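Local coordinates for intergenic-region protein (Escherichia coli CFT073, PDB 2WJ9) that probably counters bacterial restriction enzymes and so may help incoming DNA escape cleavage, at residues Gln44-Thr49 / Leu98-Ala103; Ser58-His63 / Ala103-Glu108; Ala139-Tyr144 / Tyr161-Tyr166. One frame throughout, in Å; residues are numbered along the deposited sequence.

Interaction 1: Gln44-Thr49 / Leu98-Ala103; sequences QQLVAT and LNNGGA
Asn99 lays its amide along the backbone of Gln45 to Val47 and uses both ends of the group. ND2 gives a nearly straight hydrogen bond to Gln45 O (3.1 Å, 170° at the hydrogen), ND2 lying in the carbonyl plane of Gln45 and the acceptor nearly in the Asn99 amide plane. OD1 accepts from Val47 N at 3.0 Å, but that donor stands 50° out of the amide's carbonyl plane and does not follow a lone pair. Held at two points by main-chain atoms, the amide can hardly turn about its CB-CG bond. CG of Asn99 sits between its own N and carbonyl carbon, which swings the amide over the facing main chain.

Gln44 comes at Asn99 from the opposite direction, its extended chain ending in a weak hydrogen bond from NE2 to Asn99 O (3.5 Å); the two amide planes lie 40° apart. The Gln44 end also lies beside a bound pentanediol, probably from the crystallisation liquor.

Ala48 and Leu98 form a non-hydrogen-bonded antiparallel pair where strand 48-50 meets 93-98, the middle strand of a three-stranded sheet. Just beyond the pair, Asn99 N makes a weak bond to Val47 O (3.3 Å). A type I turn from Leu98 to Gly101 then reverses the chain into strand 103-107, and overlapping it, Asn100 OD1 accepts from Gly102 N (3.1 Å), an Asx turn.

Leu46 crosses Asn100 at about a right angle, its CD2 branch resting 3.8 Å from Asn100 CB. On the sheet face shared by Ala48 and Leu98, Ala48 CB meets Leu98 CD2 at 4.0 Å. Tyr166 of helix 154-168 packs against Leu46 and Ala48, and Asn100 ND2 bonds to Arg162 O of the same helix.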
ATOM      1  N   GLN B  44       8.879  -1.730  -8.747  1.00 31.42           N
ATOM      2  CA  GLN B  44       8.560  -0.741  -9.794  1.00 31.78           C
ATOM      3  C   GLN B  44       9.167   0.638  -9.514  1.00 31.48           C
ATOM      4  O   GLN B  44       9.049   1.147  -8.399  1.00 30.97           O
ATOM      5  CB  GLN B  44       7.039  -0.591  -9.937  1.00 31.90           C
ATOM      6  CG  GLN B  44       6.596   0.615 -10.795  1.00 33.09           C
ATOM      7  CD  GLN B  44       5.093   0.847 -10.791  1.00 33.34           C
ATOM      8  OE1 GLN B  44       4.397   0.544  -9.817  1.00 34.05           O
ATOM      9  NE2 GLN B  44       4.588   1.418 -11.882  1.00 35.33           N
ATOM     10  N   GLN B  45       9.769   1.247 -10.541  1.00 31.95           N
ATOM     11  CA  GLN B  45      10.270   2.626 -10.440  1.00 31.84           C
ATOM     12  C   GLN B  45       9.097   3.596 -10.446  1.00 31.86           C
ATOM     13  O   GLN B  45       8.357   3.675 -11.432  1.00 31.55           O
ATOM     14  CB  GLN B  45      11.212   2.984 -11.599  1.00 32.09           C
ATOM     15  CG  GLN B  45      11.636   4.468 -11.642  1.00 32.20           C
ATOM     16  CD  GLN B  45      12.374   4.913 -10.390  1.00 33.23           C
ATOM     17  OE1 GLN B  45      11.983   5.873  -9.722  1.00 36.31           O
ATOM     18  NE2 GLN B  45      13.426   4.201 -10.054  1.00 31.33           N
ATOM     19  N   LEU B  46       8.959   4.351  -9.362  1.00 31.16           N
ATOM     20  CA  LEU B  46       7.833   5.269  -9.197  1.00 31.17           C
ATOM     21  C   LEU B  46       8.219   6.691  -9.631  1.00 31.52           C
ATOM     22  O   LEU B  46       9.347   7.157  -9.389  1.00 31.64           O
ATOM     23  CB  LEU B  46       7.310   5.225  -7.755  1.00 31.21           C
ATOM     24  CG  LEU B  46       6.833   3.837  -7.302  1.00 29.86           C
ATOM     25  CD1 LEU B  46       6.482   3.827  -5.819  1.00 29.78           C
ATOM     26  CD2 LEU B  46       5.637   3.325  -8.127  1.00 30.97           C
ATOM     27  N   VAL B  47       7.280   7.363 -10.293  1.00 31.25           N
ATOM     28  CA  VAL B  47       7.512   8.683 -10.875  1.00 31.02           C
ATOM     29  C   VAL B  47       6.280   9.559 -10.650  1.00 31.05           C
ATOM     30  O   VAL B  47       5.153   9.105 -10.861  1.00 30.44           O
ATOM     31  CB  VAL B  47       7.804   8.590 -12.388  1.00 31.16           C
ATOM     32  CG1 VAL B  47       7.886   9.979 -13.020  1.00 30.93           C
ATOM     33  CG2 VAL B  47       9.095   7.805 -12.633  1.00 31.11           C
ATOM     34  N   ALA B  48       6.516  10.795 -10.200  1.00 30.76           N
ATOM     35  CA  ALA B  48       5.467  11.807 -10.032  1.00 30.50           C
ATOM     36  C   ALA B  48       5.420  12.729 -11.256  1.00 30.47           C
ATOM     37  O   ALA B  48       6.464  13.158 -11.764  1.00 30.47           O
ATOM     38  CB  ALA B  48       5.727  12.624  -8.784  1.00 30.46           C
ATOM     39  N   THR B  49       4.215  13.036 -11.730  1.00 30.24           N
ATOM     40  CA  THR B  49       4.037  13.908 -12.906  1.00 30.03           C
ATOM     41  C   THR B  49       3.066  15.036 -12.549  1.00 30.44           C
ATOM     42  O   THR B  49       2.009  14.787 -11.962  1.00 30.51           O
ATOM     43  CB  THR B  49       3.500  13.122 -14.122  1.00 30.34           C
ATOM     44  OG1 THR B  49       4.438  12.107 -14.496  1.00 29.14           O
ATOM     45  CG2 THR B  49       3.261  14.050 -15.307  1.00 29.96           C
ATOM     46  N   LEU B  98       0.918   9.801  -9.530  1.00 28.41           N
ATOM     47  CA  LEU B  98       1.968   8.773  -9.466  1.00 28.37           C
ATOM     48  C   LEU B  98       1.596   7.635 -10.431  1.00 28.46           C
ATOM     49  O   LEU B  98       0.417   7.373 -10.645  1.00 28.92           O
ATOM     50  CB  LEU B  98       2.127   8.245  -8.023  1.00 28.92           C
ATOM     51  CG  LEU B  98       2.800   9.157  -6.967  1.00 28.05           C
ATOM     52  CD1 LEU B  98       2.459   8.697  -5.562  1.00 29.70           C
ATOM     53  CD2 LEU B  98       4.314   9.234  -7.158  1.00 28.79           C
ATOM     54  N   ASN B  99       2.596   6.958 -10.987  1.00 28.56           N
ATOM     55  CA  ASN B  99       2.356   5.858 -11.955  1.00 29.01           C
ATOM     56  C   ASN B  99       1.936   4.515 -11.323  1.00 29.43           C
ATOM     57  O   ASN B  99       1.828   3.491 -12.035  1.00 30.98           O
ATOM     58  CB  ASN B  99       3.568   5.669 -12.876  1.00 28.87           C
ATOM     59  CG  ASN B  99       4.846   5.329 -12.122  1.00 28.75           C
ATOM     60  OD1 ASN B  99       4.966   5.602 -10.931  1.00 28.89           O
ATOM     61  ND2 ASN B  99       5.812   4.742 -12.818  1.00 30.61           N
ATOM     62  N   ASN B 100       1.738   4.509 -10.003  1.00 29.44           N
ATOM     63  CA  ASN B 100       1.101   3.384  -9.307  1.00 29.10           C
ATOM     64  C   ASN B 100      -0.369   3.661  -8.940  1.00 29.03           C
ATOM     65  O   ASN B 100      -0.992   2.868  -8.240  1.00 29.74           O
ATOM     66  CB  ASN B 100       1.897   2.985  -8.064  1.00 28.91           C
ATOM     67  CG  ASN B 100       1.938   4.085  -7.001  1.00 28.51           C
ATOM     68  OD1 ASN B 100       1.456   5.206  -7.217  1.00 28.84           O
ATOM     69  ND2 ASN B 100       2.512   3.757  -5.845  1.00 28.43           N
ATOM     70  N   GLY B 101      -0.904   4.781  -9.425  1.00 29.13           N
ATOM     71  CA  GLY B 101      -2.273   5.222  -9.133  1.00 29.02           C
ATOM     72  C   GLY B 101      -2.404   6.225  -7.994  1.00 29.06           C
ATOM     73  O   GLY B 101      -3.494   6.715  -7.717  1.00 28.91           O
ATOM     74  N   GLY B 102      -1.291   6.544  -7.346  1.00 28.94           N
ATOM     75  CA  GLY B 102      -1.298   7.513  -6.251  1.00 28.73           C
ATOM     76  C   GLY B 102      -1.409   8.943  -6.730  1.00 28.67           C
ATOM     77  O   GLY B 102      -1.376   9.225  -7.929  1.00 27.90           O
ATOM     78  N   ALA B 103      -1.549   9.863  -5.786  1.00 28.96           N
ATOM     79  CA  ALA B 103      -1.645  11.286  -6.108  1.00 28.78           C
ATOM     80  C   ALA B 103      -1.365  12.095  -4.840  1.00 29.29           C
ATOM     81  O   ALA B 103      -1.624  11.622  -3.722  1.00 30.39           O
ATOM     82  CB  ALA B 103      -3.035  11.622  -6.682  1.00 28.78           C
TER

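Interaction 2: Ser58-His63 / Ala103-Glu108; sequences SFWPQH and AFMAPE
Phe59 and Trp60 of the short helix 59-64 meet Ala103 and Met105 of strand 103-107, so that the helix lies against one face of an antiparallel three-stranded sheet. The helix and strand segments run nearly antiparallel (156°), their axes 10.3 Å apart, and no hydrogen bond joins them.

Phe59 makes the main link. CB points toward the strand, and with CG anti to the backbone N (chi1 177°) the ring is carried straight across. Along one side, CD2 lies 3.6 Å above the Trp60 ring plane, over its centre. Along the other, CE1 approaches Ala103 CB at 3.8 Å. The tip, CZ, presses closest on that methyl (3.6 Å) and also comes within 3.8 Å of Phe104 O. His63, one helical turn on, flanks the same methyl more distantly, with its ND1 bonded to Ser34.

The CB of Phe104 points away from the helix, and its ring packs on Ile137 and Tyr144 of helix 132-151. Trp60 NE1 is bonded to Glu74 of helix 73-84, a helix that also packs on Met105. In a Met-aromatic contact, Met105 SD lies at the edge of the Trp60 ring, 3.9 Å from CZ2.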
ATOM      1  N   SER B  58     -10.356  19.338 -11.720  1.00 34.19           N
ATOM      2  CA  SER B  58     -10.938  17.984 -11.652  1.00 33.62           C
ATOM      3  C   SER B  58     -10.164  16.983 -10.771  1.00 32.65           C
ATOM      4  O   SER B  58     -10.639  15.873 -10.519  1.00 31.64           O
ATOM      5  CB  SER B  58     -11.077  17.421 -13.067  1.00 33.68           C
ATOM      6  OG  SER B  58     -11.992  18.193 -13.822  1.00 34.78           O
ATOM      7  N   PHE B  59      -8.996  17.390 -10.284  1.00 31.67           N
ATOM      8  CA  PHE B  59      -8.065  16.491  -9.573  1.00 31.27           C
ATOM      9  C   PHE B  59      -8.682  15.742  -8.389  1.00 31.04           C
ATOM     10  O   PHE B  59      -8.608  14.514  -8.323  1.00 30.87           O
ATOM     11  CB  PHE B  59      -6.836  17.301  -9.124  1.00 31.15           C
ATOM     12  CG  PHE B  59      -5.828  16.521  -8.322  1.00 31.00           C
ATOM     13  CD1 PHE B  59      -4.888  15.708  -8.949  1.00 30.38           C
ATOM     14  CD2 PHE B  59      -5.795  16.626  -6.936  1.00 31.23           C
ATOM     15  CE1 PHE B  59      -3.945  15.002  -8.205  1.00 29.14           C
ATOM     16  CE2 PHE B  59      -4.859  15.930  -6.186  1.00 30.85           C
ATOM     17  CZ  PHE B  59      -3.932  15.120  -6.808  1.00 29.48           C
ATOM     18  N   TRP B  60      -9.272  16.484  -7.450  1.00 30.52           N
ATOM     19  CA  TRP B  60      -9.756  15.884  -6.210  1.00 30.57           C
ATOM     20  C   TRP B  60     -10.921  14.899  -6.417  1.00 30.54           C
ATOM     21  O   TRP B  60     -10.839  13.774  -5.923  1.00 31.05           O
ATOM     22  CB  TRP B  60     -10.030  16.949  -5.140  1.00 30.65           C
ATOM     23  CG  TRP B  60      -8.745  17.597  -4.628  1.00 30.44           C
ATOM     24  CD1 TRP B  60      -8.289  18.853  -4.904  1.00 30.98           C
ATOM     25  CD2 TRP B  60      -7.762  16.992  -3.779  1.00 30.76           C
ATOM     26  NE1 TRP B  60      -7.089  19.076  -4.262  1.00 30.44           N
ATOM     27  CE2 TRP B  60      -6.745  17.951  -3.562  1.00 30.80           C
ATOM     28  CE3 TRP B  60      -7.654  15.746  -3.159  1.00 30.87           C
ATOM     29  CZ2 TRP B  60      -5.623  17.686  -2.768  1.00 30.46           C
ATOM     30  CZ3 TRP B  60      -6.541  15.481  -2.369  1.00 30.35           C
ATOM     31  CH2 TRP B  60      -5.533  16.448  -2.191  1.00 30.40           C
ATOM     32  N   PRO B  61     -12.000  15.302  -7.137  1.00 30.58           N
ATOM     33  CA  PRO B  61     -13.050  14.299  -7.368  1.00 30.39           C
ATOM     34  C   PRO B  61     -12.591  13.128  -8.257  1.00 30.27           C
ATOM     35  O   PRO B  61     -12.995  11.985  -8.011  1.00 30.30           O
ATOM     36  CB  PRO B  61     -14.181  15.104  -8.018  1.00 30.90           C
ATOM     37  CG  PRO B  61     -13.519  16.283  -8.634  1.00 30.85           C
ATOM     38  CD  PRO B  61     -12.353  16.608  -7.726  1.00 30.44           C
ATOM     39  N   GLN B  62     -11.733  13.401  -9.239  1.00 29.88           N
ATOM     40  CA  GLN B  62     -11.252  12.359 -10.158  1.00 30.30           C
ATOM     41  C   GLN B  62     -10.484  11.249  -9.429  1.00 30.12           C
ATOM     42  O   GLN B  62     -10.695  10.063  -9.710  1.00 30.06           O
ATOM     43  CB  GLN B  62     -10.393  12.973 -11.276  1.00 30.66           C
ATOM     44  CG  GLN B  62      -9.751  11.978 -12.237  1.00 32.12           C
ATOM     45  CD  GLN B  62      -9.162  12.652 -13.483  1.00 33.51           C
ATOM     46  OE1 GLN B  62      -9.700  13.644 -13.981  1.00 35.97           O
ATOM     47  NE2 GLN B  62      -8.047  12.116 -13.978  1.00 34.13           N
ATOM     48  N   HIS B  63      -9.616  11.639  -8.490  1.00 29.27           N
ATOM     49  CA  HIS B  63      -8.735  10.685  -7.784  1.00 29.05           C
ATOM     50  C   HIS B  63      -9.201  10.286  -6.376  1.00 28.58           C
ATOM     51  O   HIS B  63      -8.768   9.254  -5.857  1.00 28.18           O
ATOM     52  CB  HIS B  63      -7.297  11.223  -7.721  1.00 28.76           C
ATOM     53  CG  HIS B  63      -6.648  11.377  -9.064  1.00 29.71           C
ATOM     54  ND1 HIS B  63      -6.011  10.336  -9.708  1.00 30.57           N
ATOM     55  CD2 HIS B  63      -6.552  12.445  -9.893  1.00 30.90           C
ATOM     56  CE1 HIS B  63      -5.547  10.760 -10.871  1.00 31.43           C
ATOM     57  NE2 HIS B  63      -5.863  12.034 -11.009  1.00 30.60           N
ATOM     58  N   ALA B 103      -1.549   9.863  -5.786  1.00 28.96           N
ATOM     59  CA  ALA B 103      -1.645  11.286  -6.108  1.00 28.78           C
ATOM     60  C   ALA B 103      -1.365  12.095  -4.840  1.00 29.29           C
ATOM     61  O   ALA B 103      -1.624  11.622  -3.722  1.00 30.39           O
ATOM     62  CB  ALA B 103      -3.035  11.622  -6.682  1.00 28.78           C
ATOM     63  N   PHE B 104      -0.830  13.298  -5.015  1.00 29.53           N
ATOM     64  CA  PHE B 104      -0.490  14.159  -3.873  1.00 29.46           C
ATOM     65  C   PHE B 104      -0.334  15.634  -4.273  1.00 29.75           C
ATOM     66  O   PHE B 104      -0.494  16.007  -5.434  1.00 29.15           O
ATOM     67  CB  PHE B 104       0.764  13.632  -3.155  1.00 29.42           C
ATOM     68  CG  PHE B 104       2.032  13.735  -3.958  1.00 29.52           C
ATOM     69  CD1 PHE B 104       2.922  14.772  -3.743  1.00 28.16           C
ATOM     70  CD2 PHE B 104       2.346  12.781  -4.921  1.00 29.26           C
ATOM     71  CE1 PHE B 104       4.105  14.868  -4.467  1.00 28.65           C
ATOM     72  CE2 PHE B 104       3.531  12.872  -5.652  1.00 30.15           C
ATOM     73  CZ  PHE B 104       4.408  13.910  -5.426  1.00 28.74           C
ATOM     74  N   MET B 105      -0.062  16.488  -3.298  1.00 30.11           N
ATOM     75  CA  MET B 105       0.226  17.894  -3.574  1.00 30.90           C
ATOM     76  C   MET B 105       1.481  18.312  -2.827  1.00 31.38           C
ATOM     77  O   MET B 105       1.717  17.859  -1.709  1.00 31.17           O
ATOM     78  CB  MET B 105      -0.957  18.797  -3.191  1.00 31.45           C
ATOM     79  CG  MET B 105      -1.271  18.859  -1.707  1.00 31.89           C
ATOM     80  SD  MET B 105      -2.762  19.812  -1.291  1.00 34.18           S
ATOM     81  CE  MET B 105      -2.574  21.217  -2.358  1.00 29.93           C
ATOM     82  N   ALA B 106       2.284  19.163  -3.455  1.00 31.66           N
ATOM     83  CA  ALA B 106       3.534  19.639  -2.850  1.00 32.64           C
ATOM     84  C   ALA B 106       4.055  20.874  -3.575  1.00 33.79           C
ATOM     85  O   ALA B 106       3.634  21.165  -4.690  1.00 33.46           O
ATOM     86  CB  ALA B 106       4.587  18.524  -2.910  1.00 32.52           C
ATOM     87  N   PRO B 107       4.974  21.613  -2.941  1.00 35.18           N
ATOM     88  CA  PRO B 107       5.812  22.504  -3.746  1.00 36.71           C
ATOM     89  C   PRO B 107       6.721  21.734  -4.725  1.00 38.26           C
ATOM     90  O   PRO B 107       6.948  20.527  -4.570  1.00 38.80           O
ATOM     91  CB  PRO B 107       6.651  23.255  -2.699  1.00 36.39           C
ATOM     92  CG  PRO B 107       5.918  23.071  -1.402  1.00 35.91           C
ATOM     93  CD  PRO B 107       5.260  21.729  -1.505  1.00 35.27           C
ATOM     94  N   GLU B 108       7.224  22.451  -5.723  1.00 40.03           N
ATOM     95  CA  GLU B 108       8.074  21.894  -6.778  1.00 41.41           C
ATOM     96  C   GLU B 108       9.339  21.221  -6.220  1.00 42.15           C
ATOM     97  O   GLU B 108       9.898  21.696  -5.232  1.00 42.77           O
ATOM     98  CB  GLU B 108       8.482  23.045  -7.702  1.00 41.82           C
ATOM     99  CG  GLU B 108       9.128  22.667  -9.002  1.00 43.50           C
ATOM    100  CD  GLU B 108       9.417  23.902  -9.833  1.00 45.57           C
ATOM    101  OE1 GLU B 108       8.747  24.097 -10.872  1.00 47.40           O
ATOM    102  OE2 GLU B 108      10.291  24.698  -9.427  1.00 47.37           O
TER

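Interaction 3: Ala139-Tyr144 / Tyr161-Tyr166; sequences ACLMTY and YRLRDY
Leu163 drives its side chain into helix 132-151, and the packing is close round its CD2. That methyl touches Cys140 CB at 3.5 Å, Leu141 CD2 at 3.7 Å and Tyr144 CE2 at 3.8 Å. CG of Leu163 is anti to the backbone N (chi1 -175°), which sends the branched end straight out from the helix. Leu141 answers obliquely: its CD2 slides beside Leu163 CG (3.6 Å) and on to the backbone N of Arg164 (3.5 Å). The segments run nearly antiparallel, their axes 9.9 Å apart, as a helical hairpin; no hydrogen bond crosses between them.

Beyond Leu141 the grip slackens. Of the Arg164 side chain, CB comes 4.2 Å from Leu141 CD2 and the rest leads away: NE hydrogen-bonds to Thr41 O and NH1 forms a salt bridge with Asp165, both of the second subunit. That side therefore faces the dimer partner.

Around the hairpin, helix 73-84 packs on Cys140 through Val77, and helix 173-180 covers Leu141 with Ile176 and Ile180. Strand 103-107 reaches the hairpin through Phe104, which touches Cys140.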
ATOM      1  N   ALA B 139       3.334  15.893   4.759  1.00 26.78           N
ATOM      2  CA  ALA B 139       2.007  16.392   5.138  1.00 26.77           C
ATOM      3  C   ALA B 139       0.863  15.548   4.541  1.00 27.21           C
ATOM      4  O   ALA B 139      -0.146  15.279   5.210  1.00 27.46           O
ATOM      5  CB  ALA B 139       1.852  17.855   4.758  1.00 26.84           C
ATOM      6  N   CYS B 140       1.008  15.150   3.281  1.00 27.47           N
ATOM      7  CA  CYS B 140       0.003  14.299   2.639  1.00 27.82           C
ATOM      8  C   CYS B 140      -0.095  12.897   3.271  1.00 28.16           C
ATOM      9  O   CYS B 140      -1.196  12.357   3.446  1.00 27.35           O
ATOM     10  CB  CYS B 140       0.267  14.198   1.131  1.00 28.09           C
ATOM     11  SG  CYS B 140       0.001  15.746   0.193  1.00 28.18           S
ATOM     12  N   LEU B 141       1.045  12.302   3.598  1.00 27.90           N
ATOM     13  CA  LEU B 141       1.039  11.007   4.295  1.00 28.48           C
ATOM     14  C   LEU B 141       0.253  11.049   5.605  1.00 28.18           C
ATOM     15  O   LEU B 141      -0.556  10.159   5.873  1.00 28.81           O
ATOM     16  CB  LEU B 141       2.463  10.500   4.537  1.00 28.78           C
ATOM     17  CG  LEU B 141       3.197  10.040   3.272  1.00 28.99           C
ATOM     18  CD1 LEU B 141       4.695   9.845   3.542  1.00 30.63           C
ATOM     19  CD2 LEU B 141       2.552   8.745   2.695  1.00 30.69           C
ATOM     20  N   MET B 142       0.504  12.073   6.419  1.00 27.97           N
ATOM     21  CA  MET B 142      -0.186  12.250   7.702  0.50 28.07           C
ATOM     22  C   MET B 142      -1.687  12.434   7.484  1.00 27.91           C
ATOM     23  O   MET B 142      -2.515  11.866   8.211  1.00 28.03           O
ATOM     24  CB  MET B 142       0.374  13.477   8.434  0.50 27.99           C
ATOM     25  CG  MET B 142       1.847  13.374   8.795  0.50 29.07           C
ATOM     26  SD  MET B 142       2.182  12.067   9.989  0.50 31.01           S
ATOM     27  CE  MET B 142       1.609  12.795  11.525  0.50 30.09           C
ATOM     28  N   THR B 143      -2.033  13.242   6.482  1.00 27.68           N
ATOM     29  CA  THR B 143      -3.439  13.488   6.125  1.00 27.61           C
ATOM     30  C   THR B 143      -4.157  12.185   5.736  1.00 27.86           C
ATOM     31  O   THR B 143      -5.227  11.878   6.264  1.00 27.73           O
ATOM     32  CB  THR B 143      -3.552  14.491   4.950  1.00 27.83           C
ATOM     33  OG1 THR B 143      -2.907  15.718   5.318  1.00 28.07           O
ATOM     34  CG2 THR B 143      -5.028  14.757   4.596  1.00 27.63           C
ATOM     35  N   TYR B 144      -3.553  11.420   4.831  1.00 27.62           N
ATOM     36  CA  TYR B 144      -4.178  10.195   4.310  1.00 28.03           C
ATOM     37  C   TYR B 144      -4.346   9.115   5.394  1.00 27.98           C
ATOM     38  O   TYR B 144      -5.387   8.450   5.478  1.00 28.49           O
ATOM     39  CB  TYR B 144      -3.391   9.620   3.115  1.00 27.42           C
ATOM     40  CG  TYR B 144      -3.244  10.501   1.869  1.00 27.86           C
ATOM     41  CD1 TYR B 144      -3.915  11.725   1.738  1.00 27.20           C
ATOM     42  CD2 TYR B 144      -2.437  10.078   0.791  1.00 26.81           C
ATOM     43  CE1 TYR B 144      -3.764  12.516   0.579  1.00 27.20           C
ATOM     44  CE2 TYR B 144      -2.282  10.862  -0.352  1.00 27.36           C
ATOM     45  CZ  TYR B 144      -2.937  12.074  -0.453  1.00 27.74           C
ATOM     46  OH  TYR B 144      -2.796  12.864  -1.570  1.00 29.76           O
ATOM     47  N   TYR B 161      -0.886   3.892   1.112  1.00 29.34           N
ATOM     48  CA  TYR B 161       0.132   2.895   0.730  1.00 29.10           C
ATOM     49  C   TYR B 161       0.877   3.316  -0.560  1.00 28.65           C
ATOM     50  O   TYR B 161       2.086   3.142  -0.680  1.00 28.93           O
ATOM     51  CB  TYR B 161      -0.483   1.485   0.583  1.00 29.36           C
ATOM     52  CG  TYR B 161      -0.702   0.739   1.895  1.00 29.40           C
ATOM     53  CD1 TYR B 161      -1.978   0.419   2.331  1.00 30.04           C
ATOM     54  CD2 TYR B 161       0.375   0.329   2.688  1.00 31.51           C
ATOM     55  CE1 TYR B 161      -2.189  -0.261   3.530  1.00 29.69           C
ATOM     56  CE2 TYR B 161       0.168  -0.356   3.889  1.00 30.81           C
ATOM     57  CZ  TYR B 161      -1.115  -0.636   4.303  1.00 30.78           C
ATOM     58  OH  TYR B 161      -1.346  -1.308   5.484  1.00 30.34           O
ATOM     59  N   ARG B 162       0.158   3.898  -1.507  1.00 29.36           N
ATOM     60  CA  ARG B 162       0.762   4.281  -2.791  1.00 29.03           C
ATOM     61  C   ARG B 162       1.764   5.437  -2.647  1.00 29.75           C
ATOM     62  O   ARG B 162       2.864   5.389  -3.201  1.00 30.22           O
ATOM     63  CB  ARG B 162      -0.324   4.583  -3.825  1.00 29.24           C
ATOM     64  CG  ARG B 162      -0.975   3.298  -4.338  1.00 28.05           C
ATOM     65  CD  ARG B 162      -2.181   3.542  -5.209  1.00 28.79           C
ATOM     66  NE  ARG B 162      -2.638   2.291  -5.812  1.00 29.22           N
ATOM     67  CZ  ARG B 162      -3.757   2.147  -6.512  1.00 29.24           C
ATOM     68  NH1 ARG B 162      -4.576   3.176  -6.702  1.00 28.71           N
ATOM     69  NH2 ARG B 162      -4.052   0.957  -7.023  1.00 29.08           N
ATOM     70  N   LEU B 163       1.390   6.456  -1.888  1.00 29.84           N
ATOM     71  CA  LEU B 163       2.315   7.561  -1.580  1.00 29.80           C
ATOM     72  C   LEU B 163       3.471   7.123  -0.669  1.00 29.80           C
ATOM     73  O   LEU B 163       4.612   7.579  -0.843  1.00 29.80           O
ATOM     74  CB  LEU B 163       1.563   8.749  -0.971  1.00 29.91           C
ATOM     75  CG  LEU B 163       2.376  10.026  -0.705  1.00 29.07           C
ATOM     76  CD1 LEU B 163       2.961  10.598  -2.000  1.00 29.71           C
ATOM     77  CD2 LEU B 163       1.503  11.061   0.027  1.00 29.03           C
ATOM     78  N   ARG B 164       3.183   6.259   0.307  1.00 29.95           N
ATOM     79  CA  ARG B 164       4.216   5.687   1.169  1.00 29.76           C
ATOM     80  C   ARG B 164       5.315   5.010   0.344  1.00 29.61           C
ATOM     81  O   ARG B 164       6.489   5.177   0.633  1.00 29.16           O
ATOM     82  CB  ARG B 164       3.606   4.710   2.195  1.00 29.85           C
ATOM     83  CG  ARG B 164       4.594   3.959   3.103  1.00 30.33           C
ATOM     84  CD  ARG B 164       3.790   3.097   4.096  1.00 30.47           C
ATOM     85  NE  ARG B 164       4.565   2.176   4.931  1.00 31.87           N
ATOM     86  CZ  ARG B 164       4.673   0.857   4.757  1.00 33.18           C
ATOM     87  NH1 ARG B 164       4.089   0.239   3.734  1.00 32.33           N
ATOM     88  NH2 ARG B 164       5.382   0.143   5.621  1.00 34.81           N
ATOM     89  N   ASP B 165       4.936   4.261  -0.697  1.00 29.44           N
ATOM     90  CA  ASP B 165       5.939   3.623  -1.572  1.00 29.73           C
ATOM     91  C   ASP B 165       6.840   4.643  -2.283  1.00 29.60           C
ATOM     92  O   ASP B 165       8.046   4.439  -2.382  1.00 29.35           O
ATOM     93  CB  ASP B 165       5.275   2.728  -2.627  1.00 29.85           C
ATOM     94  CG  ASP B 165       4.924   1.347  -2.109  1.00 31.41           C
ATOM     95  OD1 ASP B 165       5.144   1.046  -0.910  1.00 31.11           O
ATOM     96  OD2 ASP B 165       4.430   0.538  -2.931  1.00 32.66           O
ATOM     97  N   TYR B 166       6.249   5.728  -2.773  1.00 29.97           N
ATOM     98  CA  TYR B 166       7.016   6.831  -3.364  1.00 29.99           C
ATOM     99  C   TYR B 166       7.996   7.443  -2.347  1.00 29.88           C
ATOM    100  O   TYR B 166       9.157   7.736  -2.691  1.00 29.85           O
ATOM    101  CB  TYR B 166       6.067   7.898  -3.917  1.00 30.17           C
ATOM    102  CG  TYR B 166       6.749   9.027  -4.658  1.00 30.01           C
ATOM    103  CD1 TYR B 166       7.454   8.794  -5.834  1.00 31.17           C
ATOM    104  CD2 TYR B 166       6.666  10.339  -4.201  1.00 28.99           C
ATOM    105  CE1 TYR B 166       8.068   9.828  -6.520  1.00 31.01           C
ATOM    106  CE2 TYR B 166       7.281  11.373  -4.878  1.00 30.37           C
ATOM    107  CZ  TYR B 166       7.979  11.117  -6.042  1.00 31.02           C
ATOM    108  OH  TYR B 166       8.597  12.144  -6.730  1.00 32.70           O
TER

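Interactions 1 and 2 work on the same three-stranded sheet and share Ala103, where the turn of 98-103 becomes the strand of 103-108; their segments alternate along the chain. Interaction 3 supplies the helices that pack against the Phe104 side chain of that sheet. Its Tyr144 OH lies 2.7 Å from Ala103 O, a probable hydrogen bond tying all three together. Phe104 is the other meeting point: its CZ lies 3.8 Å from Ala48 CB of interaction 1 and its CD2 3.7 Å from Leu163 CD1 of interaction 3. Tyr166 joins interactions 1 and 3 more directly, CD1 to Leu98 CD2 at 3.4 Å. The three centres are each about 12 Å apart.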